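Long-range contacts in putative O-methyltransferase (Klebsiella pneumoniae subsp. pneumoniae, PDB 3TFW), which probably transfers a methyl group from S-adenosylmethionine to an oxygen atom of a substrate that is not identified: residues D31-N36 against R105-L110; M81-P86 against A111-R116. One frame throughout, in Å; residues are numbered along the deposited sequence.

Interaction 1 of 2, residues D31-N36 against R105-L110; sequences DRVLEN and RENLQL
N36 and N107 meet amide to amide where two nearly antiparallel helix segments, at 166° between their directions, pass each other. ND2 of N36 gives a hydrogen bond of 2.8 Å to OD1 of N107, almost straight at 172° and arriving nearly along the C=O axis of the acceptor. The two amide planes are nearly coplanar, although the side chains run past each other in opposite directions.

Apolar groups pack on one side of this polar pair. Both V33 methyls sit over one face of the N107 amide, CG1 3.6 Å from ND2 and CG2 against CB and CG. L110 CD2 lies on that same side, nearer the plane, 3.5 Å from ND2 of N36 and 3.8 Å from CG of R32. With CG of R32 anti to the backbone N (chi1 -165°) and the chain extended to NE, the arginine runs out past this leucine, and CD1 of L110 comes over one guanidinium face, toward its rim.

In the next shell, the rotation of the buried N107 amide is fixed from both ends, because ND2 donates to the backbone O of G74 and, weakly, to OD1 of N37, while OD1 accepts from N36. The axes approach to 10.1 Å, and V33 also reaches Y76 and I79 of helix 76-82. The contact thus packs helix 28-39, N-terminal to the core, against helix 98-110, which connects parallel strands 90-95 and 117-121 of the Rossmann-like methyltransferase fold; both lie next to helix 76-82, with L108 on the far side of its helix touching strand 117-121.

Interaction 2 of 2, residues M81-P86 against A111-R116; sequences MARELP and AGVDQR
The apolar part of this contact begins with A82 and V113, whose CB atoms lie 3.9 Å apart at the place where the two backbones are nearest. The CG1 branch of V113 does further work: it touches CB of A82, sits 4.2 Å from CG of R83, and also lies over one face of the R116 guanidinium, displaced toward the rim. The aliphatic part of R116 adds a contact of its own, CD lying 4.0 Å from CB of L85.

The polar part gathers around NH1 of R116. A type I turn from A82 to L85 brings several carbonyls toward this one nitrogen. O of A82 is close, 3.0 Å from NH1, but at an angle too poor for a hydrogen bond, and it already accepts from the backbone N of L85. R83 O stands at the guanidinium edge, and a water bridges R83 O and NH1 of R116, donating to the carbonyl at 2.9 Å and accepting from NH1 at 3.3 Å. The bend at chi3 (-83°) turns the R116 head back over V113 and toward the turn. These carbonyl dipoles probably favour the positive charge electrostatically.

R83 sends its own charged end elsewhere, into a salt bridge with D27. G112, with positive phi, closes helix 98-110 in a Schellman motif, and the chain then leads through V113 to R116, whose backbone pairs with L91. The contact therefore joins the end of helix 76-82 to the connection between helix 98-110 and strand 117-121, with V113 resting on I79 and L85 on I67 of strand 66-70.

Overall arrangement
Interactions 1 and 2 lie on the same side of the chain's centre, in a fold with the strand order 3-2-1-4-5-7-6 of class I methyltransferases, their centres about 13 Å apart. Both depend on helix 98-110: interaction 1 uses its last turns, interaction 2 the loop that follows, and L108 O probably accepts a hydrogen bond from V113 N where they join. Helix 76-82 is shared too, as neighbour in the first and partner in the second. Each is partly buried. Their chemistry differs with place: regular helices share a direct hydrogen bond between side-chain amides among aliphatic groups, whereas between turn and loop an arginine end lies among backbone carbonyls, one of them reached through a water.

Interaction 1 of 2, residues D31-N36 against R105-L110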
ATOM      1  N   ASP A  31       4.595   9.042 -20.531  1.00 26.45           N
ATOM      2  CA  ASP A  31       4.073   8.466 -21.771  1.00 26.55           C
ATOM      3  C   ASP A  31       5.221   8.133 -22.717  1.00 26.05           C
ATOM      4  O   ASP A  31       5.265   7.049 -23.283  1.00 26.77           O
ATOM      5  CB  ASP A  31       3.105   9.436 -22.474  1.00 26.88           C
ATOM      6  CG  ASP A  31       1.780   9.621 -21.733  1.00 28.65           C
ATOM      7  OD1 ASP A  31       1.369   8.735 -20.957  1.00 29.56           O
ATOM      8  OD2 ASP A  31       1.132  10.668 -21.952  1.00 30.76           O
ATOM      9  N   ARG A  32       6.148   9.074 -22.875  1.00 25.51           N
ATOM     10  CA  ARG A  32       7.279   8.911 -23.782  1.00 25.13           C
ATOM     11  C   ARG A  32       8.243   7.826 -23.297  1.00 24.34           C
ATOM     12  O   ARG A  32       8.768   7.052 -24.102  1.00 23.80           O
ATOM     13  CB  ARG A  32       8.004  10.240 -23.975  1.00 25.66           C
ATOM     14  CG  ARG A  32       8.960  10.262 -25.156  1.00 28.34           C
ATOM     15  CD  ARG A  32       9.270  11.685 -25.586  1.00 33.36           C
ATOM     16  NE  ARG A  32      10.457  11.731 -26.437  1.00 37.32           N
ATOM     17  CZ  ARG A  32      10.964  12.838 -26.968  1.00 38.40           C
ATOM     18  NH1 ARG A  32      10.389  14.016 -26.748  1.00 39.22           N
ATOM     19  NH2 ARG A  32      12.047  12.764 -27.724  1.00 39.67           N
ATOM     20  N   VAL A  33       8.459   7.762 -21.983  1.00 23.33           N
ATOM     21  CA  VAL A  33       9.290   6.698 -21.394  1.00 22.31           C
ATOM     22  C   VAL A  33       8.769   5.317 -21.785  1.00 22.32           C
ATOM     23  O   VAL A  33       9.547   4.456 -22.198  1.00 22.05           O
ATOM     24  CB  VAL A  33       9.389   6.836 -19.846  1.00 22.25           C
ATOM     25  CG1 VAL A  33       9.931   5.556 -19.216  1.00 21.38           C
ATOM     26  CG2 VAL A  33      10.264   8.021 -19.481  1.00 21.88           C
ATOM     27  N   LEU A  34       7.454   5.117 -21.668  1.00 22.31           N
ATOM     28  CA  LEU A  34       6.826   3.837 -21.991  1.00 22.90           C
ATOM     29  C   LEU A  34       6.898   3.553 -23.494  1.00 22.73           C
ATOM     30  O   LEU A  34       7.148   2.422 -23.906  1.00 22.34           O
ATOM     31  CB  LEU A  34       5.362   3.803 -21.506  1.00 23.24           C
ATOM     32  CG  LEU A  34       5.089   3.678 -19.998  1.00 23.77           C
ATOM     33  CD1 LEU A  34       3.616   3.949 -19.679  1.00 26.13           C
ATOM     34  CD2 LEU A  34       5.513   2.317 -19.441  1.00 24.83           C
ATOM     35  N   GLU A  35       6.688   4.590 -24.302  1.00 23.15           N
ATOM     36  CA  GLU A  35       6.833   4.484 -25.764  1.00 23.16           C
ATOM     37  C   GLU A  35       8.243   4.013 -26.138  1.00 22.31           C
ATOM     38  O   GLU A  35       8.410   3.137 -26.997  1.00 21.89           O
ATOM     39  CB  GLU A  35       6.524   5.834 -26.434  1.00 24.02           C
ATOM     40  CG  GLU A  35       5.051   6.217 -26.419  1.00 27.01           C
ATOM     41  CD  GLU A  35       4.779   7.682 -26.796  1.00 30.41           C
ATOM     42  OE1 GLU A  35       5.723   8.449 -27.093  1.00 30.87           O
ATOM     43  OE2 GLU A  35       3.595   8.069 -26.786  1.00 33.37           O
ATOM     44  N   ASN A  36       9.250   4.597 -25.481  1.00 21.45           N
ATOM     45  CA  ASN A  36      10.654   4.218 -25.678  1.00 20.84           C
ATOM     46  C   ASN A  36      10.932   2.761 -25.330  1.00 20.48           C
ATOM     47  O   ASN A  36      11.641   2.058 -26.064  1.00 19.77           O
ATOM     48  CB  ASN A  36      11.574   5.108 -24.833  1.00 20.92           C
ATOM     49  CG  ASN A  36      11.700   6.515 -25.372  1.00 22.88           C
ATOM     50  OD1 ASN A  36      11.286   6.812 -26.499  1.00 23.84           O
ATOM     51  ND2 ASN A  36      12.286   7.406 -24.561  1.00 23.87           N
ATOM     52  N   ARG A 105      19.024   4.657 -19.420  1.00 18.23           N
ATOM     53  CA  ARG A 105      19.872   5.871 -19.379  1.00 20.18           C
ATOM     54  C   ARG A 105      19.197   7.007 -20.149  1.00 20.34           C
ATOM     55  O   ARG A 105      19.116   8.148 -19.677  1.00 20.78           O
ATOM     56  CB  ARG A 105      21.270   5.609 -19.959  1.00 20.64           C
ATOM     57  CG  ARG A 105      22.151   4.680 -19.142  1.00 24.44           C
ATOM     58  CD  ARG A 105      23.613   4.695 -19.599  1.00 29.34           C
ATOM     59  NE  ARG A 105      23.794   4.483 -21.034  1.00 32.46           N
ATOM     60  CZ  ARG A 105      24.152   3.326 -21.584  1.00 34.61           C
ATOM     61  NH1 ARG A 105      24.378   2.267 -20.821  1.00 35.88           N
ATOM     62  NH2 ARG A 105      24.283   3.230 -22.902  1.00 36.68           N
ATOM     63  N   GLU A 106      18.682   6.672 -21.324  1.00 20.78           N
ATOM     64  CA  GLU A 106      17.975   7.642 -22.151  1.00 21.29           C
ATOM     65  C   GLU A 106      16.704   8.170 -21.484  1.00 20.15           C
ATOM     66  O   GLU A 106      16.418   9.363 -21.561  1.00 19.83           O
ATOM     67  CB  GLU A 106      17.689   7.050 -23.527  1.00 22.11           C
ATOM     68  CG  GLU A 106      18.965   6.863 -24.339  1.00 27.70           C
ATOM     69  CD  GLU A 106      18.782   6.056 -25.614  1.00 33.74           C
ATOM     70  OE1 GLU A 106      17.650   5.586 -25.888  1.00 37.58           O
ATOM     71  OE2 GLU A 106      19.787   5.888 -26.347  1.00 36.80           O
ATOM     72  N   ASN A 107      15.952   7.290 -20.823  1.00 18.84           N
ATOM     73  CA  ASN A 107      14.721   7.690 -20.144  1.00 18.22           C
ATOM     74  C   ASN A 107      14.966   8.549 -18.903  1.00 17.98           C
ATOM     75  O   ASN A 107      14.193   9.467 -18.619  1.00 17.05           O
ATOM     76  CB  ASN A 107      13.883   6.460 -19.769  1.00 17.86           C
ATOM     77  CG  ASN A 107      13.248   5.795 -20.970  1.00 18.14           C
ATOM     78  OD1 ASN A 107      13.031   6.429 -22.006  1.00 20.56           O
ATOM     79  ND2 ASN A 107      12.941   4.509 -20.841  1.00 18.31           N
ATOM     80  N   LEU A 108      16.037   8.236 -18.173  1.00 18.51           N
ATOM     81  CA  LEU A 108      16.449   9.018 -17.010  1.00 19.43           C
ATOM     82  C   LEU A 108      16.777  10.454 -17.419  1.00 20.65           C
ATOM     83  O   LEU A 108      16.395  11.401 -16.735  1.00 21.00           O
ATOM     84  CB  LEU A 108      17.644   8.359 -16.291  1.00 19.00           C
ATOM     85  CG  LEU A 108      17.360   6.986 -15.645  1.00 18.95           C
ATOM     86  CD1 LEU A 108      18.630   6.319 -15.125  1.00 19.30           C
ATOM     87  CD2 LEU A 108      16.286   7.060 -14.550  1.00 19.21           C
ATOM     88  N   GLN A 109      17.467  10.604 -18.544  1.00 22.18           N
ATOM     89  CA  GLN A 109      17.859  11.916 -19.037  1.00 23.86           C
ATOM     90  C   GLN A 109      16.631  12.687 -19.502  1.00 24.20           C
ATOM     91  O   GLN A 109      16.444  13.852 -19.133  1.00 24.32           O
ATOM     92  CB  GLN A 109      18.888  11.772 -20.167  1.00 24.44           C
ATOM     93  CG  GLN A 109      19.572  13.083 -20.565  1.00 27.84           C
ATOM     94  CD  GLN A 109      20.295  12.995 -21.903  1.00 31.78           C
ATOM     95  OE1 GLN A 109      20.983  12.010 -22.201  1.00 34.86           O
ATOM     96  NE2 GLN A 109      20.148  14.034 -22.716  1.00 35.15           N
ATOM     97  N   LEU A 110      15.788  12.025 -20.290  1.00 24.95           N
ATOM     98  CA  LEU A 110      14.542  12.596 -20.794  1.00 25.76           C
ATOM     99  C   LEU A 110      13.661  13.136 -19.661  1.00 25.70           C
ATOM    100  O   LEU A 110      13.086  14.229 -19.767  1.00 24.83           O
ATOM    101  CB  LEU A 110      13.799  11.536 -21.628  1.00 26.43           C
ATOM    102  CG  LEU A 110      12.294  11.616 -21.907  1.00 28.64           C
ATOM    103  CD1 LEU A 110      11.902  12.879 -22.659  1.00 31.56           C
ATOM    104  CD2 LEU A 110      11.874  10.384 -22.686  1.00 30.55           C
TER

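Interaction 2 of 2, residues M81-P86 against A111-R116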
HETATM    1  N   MSE A  81       9.804   7.082  -8.582  1.00 13.90           N
HETATM    2  CA  MSE A  81      10.435   7.257  -7.290  1.00 14.46           C
HETATM    3  C   MSE A  81      11.356   8.459  -7.254  1.00 14.43           C
HETATM    4  O   MSE A  81      11.255   9.276  -6.331  1.00 15.10           O
HETATM    5  CB  MSE A  81      11.148   5.974  -6.838  1.00 14.91           C
HETATM    6  CG  MSE A  81      10.144   4.876  -6.497  1.00 16.60           C
HETATM    7 SE   MSE A  81      11.053   3.303  -5.812  1.00 26.34          SE
HETATM    8  CE  MSE A  81      11.779   2.645  -7.517  1.00 18.82           C
ATOM      9  N   ALA A  82      12.214   8.597  -8.270  1.00 14.25           N
ATOM     10  CA  ALA A  82      13.254   9.636  -8.265  1.00 14.95           C
ATOM     11  C   ALA A  82      12.705  11.060  -8.250  1.00 15.71           C
ATOM     12  O   ALA A  82      13.293  11.951  -7.625  1.00 15.88           O
ATOM     13  CB  ALA A  82      14.225   9.437  -9.438  1.00 14.97           C
ATOM     14  N   ARG A  83      11.565  11.280  -8.903  1.00 16.62           N
ATOM     15  CA  ARG A  83      10.928  12.616  -8.893  1.00 17.92           C
ATOM     16  C   ARG A  83      10.590  13.123  -7.495  1.00 18.60           C
ATOM     17  O   ARG A  83      10.509  14.335  -7.272  1.00 18.85           O
ATOM     18  CB  ARG A  83       9.658  12.613  -9.731  1.00 18.13           C
ATOM     19  CG  ARG A  83       9.909  12.711 -11.201  1.00 20.14           C
ATOM     20  CD  ARG A  83       8.681  12.263 -11.935  1.00 24.20           C
ATOM     21  NE  ARG A  83       8.770  12.561 -13.356  1.00 26.59           N
ATOM     22  CZ  ARG A  83       7.731  12.536 -14.179  1.00 27.94           C
ATOM     23  NH1 ARG A  83       6.520  12.243 -13.713  1.00 27.93           N
ATOM     24  NH2 ARG A  83       7.900  12.818 -15.465  1.00 27.80           N
ATOM     25  N   GLU A  84      10.414  12.198  -6.553  1.00 18.48           N
ATOM     26  CA  GLU A  84      10.015  12.554  -5.199  1.00 18.57           C
ATOM     27  C   GLU A  84      11.189  12.806  -4.262  1.00 19.04           C
ATOM     28  O   GLU A  84      10.987  13.193  -3.122  1.00 18.63           O
ATOM     29  CB  GLU A  84       9.074  11.490  -4.611  1.00 18.74           C
ATOM     30  CG  GLU A  84       7.831  11.231  -5.448  1.00 18.97           C
ATOM     31  CD  GLU A  84       6.972  12.469  -5.642  1.00 21.15           C
ATOM     32  OE1 GLU A  84       6.971  13.352  -4.767  1.00 22.77           O
ATOM     33  OE2 GLU A  84       6.286  12.547  -6.676  1.00 23.61           O
ATOM     34  N   LEU A  85      12.409  12.584  -4.743  1.00 19.01           N
ATOM     35  CA  LEU A  85      13.604  12.836  -3.947  1.00 20.07           C
ATOM     36  C   LEU A  85      13.869  14.336  -3.776  1.00 21.33           C
ATOM     37  O   LEU A  85      13.591  15.120  -4.686  1.00 21.53           O
ATOM     38  CB  LEU A  85      14.832  12.153  -4.575  1.00 19.58           C
ATOM     39  CG  LEU A  85      14.940  10.622  -4.522  1.00 19.51           C
ATOM     40  CD1 LEU A  85      16.077  10.156  -5.442  1.00 18.78           C
ATOM     41  CD2 LEU A  85      15.215  10.144  -3.096  1.00 18.85           C
ATOM     42  N   PRO A  86      14.412  14.733  -2.611  1.00 22.63           N
ATOM     43  CA  PRO A  86      14.913  16.104  -2.439  1.00 23.81           C
ATOM     44  C   PRO A  86      16.112  16.370  -3.355  1.00 24.66           C
ATOM     45  O   PRO A  86      16.635  15.436  -3.977  1.00 24.43           O
ATOM     46  CB  PRO A  86      15.345  16.134  -0.969  1.00 24.10           C
ATOM     47  CG  PRO A  86      15.646  14.718  -0.627  1.00 23.84           C
ATOM     48  CD  PRO A  86      14.633  13.917  -1.407  1.00 22.60           C
ATOM     49  N   ALA A 111      13.587  12.375 -18.567  1.00 25.21           N
ATOM     50  CA  ALA A 111      12.754  12.729 -17.428  1.00 25.39           C
ATOM     51  C   ALA A 111      13.403  13.721 -16.469  1.00 25.27           C
ATOM     52  O   ALA A 111      12.766  14.150 -15.510  1.00 25.48           O
ATOM     53  CB  ALA A 111      12.322  11.461 -16.675  1.00 25.66           C
ATOM     54  N   GLY A 112      14.671  14.052 -16.698  1.00 25.11           N
ATOM     55  CA  GLY A 112      15.372  15.046 -15.880  1.00 24.97           C
ATOM     56  C   GLY A 112      15.739  14.594 -14.471  1.00 24.81           C
ATOM     57  O   GLY A 112      15.840  15.413 -13.557  1.00 24.52           O
ATOM     58  N   VAL A 113      15.950  13.293 -14.300  1.00 24.20           N
ATOM     59  CA  VAL A 113      16.293  12.722 -12.993  1.00 23.90           C
ATOM     60  C   VAL A 113      17.689  12.113 -12.988  1.00 24.07           C
ATOM     61  O   VAL A 113      18.091  11.453 -12.028  1.00 23.98           O
ATOM     62  CB  VAL A 113      15.271  11.647 -12.539  1.00 23.95           C
ATOM     63  CG1 VAL A 113      13.919  12.285 -12.257  1.00 23.77           C
ATOM     64  CG2 VAL A 113      15.148  10.521 -13.579  1.00 23.08           C
ATOM     65  N   ASP A 114      18.445  12.356 -14.051  1.00 24.26           N
ATOM     66  CA  ASP A 114      19.713  11.671 -14.212  1.00 24.96           C
ATOM     67  C   ASP A 114      20.826  12.164 -13.285  1.00 24.84           C
ATOM     68  O   ASP A 114      21.855  11.513 -13.171  1.00 25.19           O
ATOM     69  CB  ASP A 114      20.142  11.631 -15.683  1.00 25.46           C
ATOM     70  CG  ASP A 114      20.211  13.001 -16.319  1.00 27.21           C
ATOM     71  OD1 ASP A 114      19.221  13.775 -16.248  1.00 27.44           O
ATOM     72  OD2 ASP A 114      21.267  13.285 -16.926  1.00 30.94           O
ATOM     73  N   GLN A 115      20.608  13.298 -12.617  1.00 24.88           N
ATOM     74  CA  GLN A 115      21.536  13.785 -11.595  1.00 25.69           C
ATOM     75  C   GLN A 115      21.308  13.095 -10.240  1.00 25.09           C
ATOM     76  O   GLN A 115      22.260  12.858  -9.498  1.00 26.52           O
ATOM     77  CB  GLN A 115      21.474  15.320 -11.460  1.00 26.29           C
ATOM     78  CG  GLN A 115      22.451  15.903 -10.432  1.00 30.13           C
ATOM     79  CD  GLN A 115      22.575  17.427 -10.482  1.00 35.07           C
ATOM     80  OE1 GLN A 115      21.582  18.149 -10.669  1.00 37.52           O
ATOM     81  NE2 GLN A 115      23.799  17.922 -10.293  1.00 35.76           N
ATOM     82  N   ARG A 116      20.056  12.756  -9.941  1.00 23.97           N
ATOM     83  CA  ARG A 116      19.690  12.082  -8.684  1.00 22.79           C
ATOM     84  C   ARG A 116      19.909  10.564  -8.739  1.00 21.04           C
ATOM     85  O   ARG A 116      20.156   9.912  -7.711  1.00 20.93           O
ATOM     86  CB  ARG A 116      18.231  12.375  -8.349  1.00 23.07           C
ATOM     87  CG  ARG A 116      18.042  13.692  -7.614  1.00 26.89           C
ATOM     88  CD  ARG A 116      16.592  14.067  -7.553  1.00 31.18           C
ATOM     89  NE  ARG A 116      16.170  14.727  -8.782  1.00 33.85           N
ATOM     90  CZ  ARG A 116      14.916  15.056  -9.064  1.00 34.08           C
ATOM     91  NH1 ARG A 116      13.940  14.782  -8.203  1.00 32.55           N
ATOM     92  NH2 ARG A 116      14.642  15.667 -10.210  1.00 34.36           N
TER
HETATM   93  O   HOH W   1      11.250  16.157  -9.431  1.00 43.89           O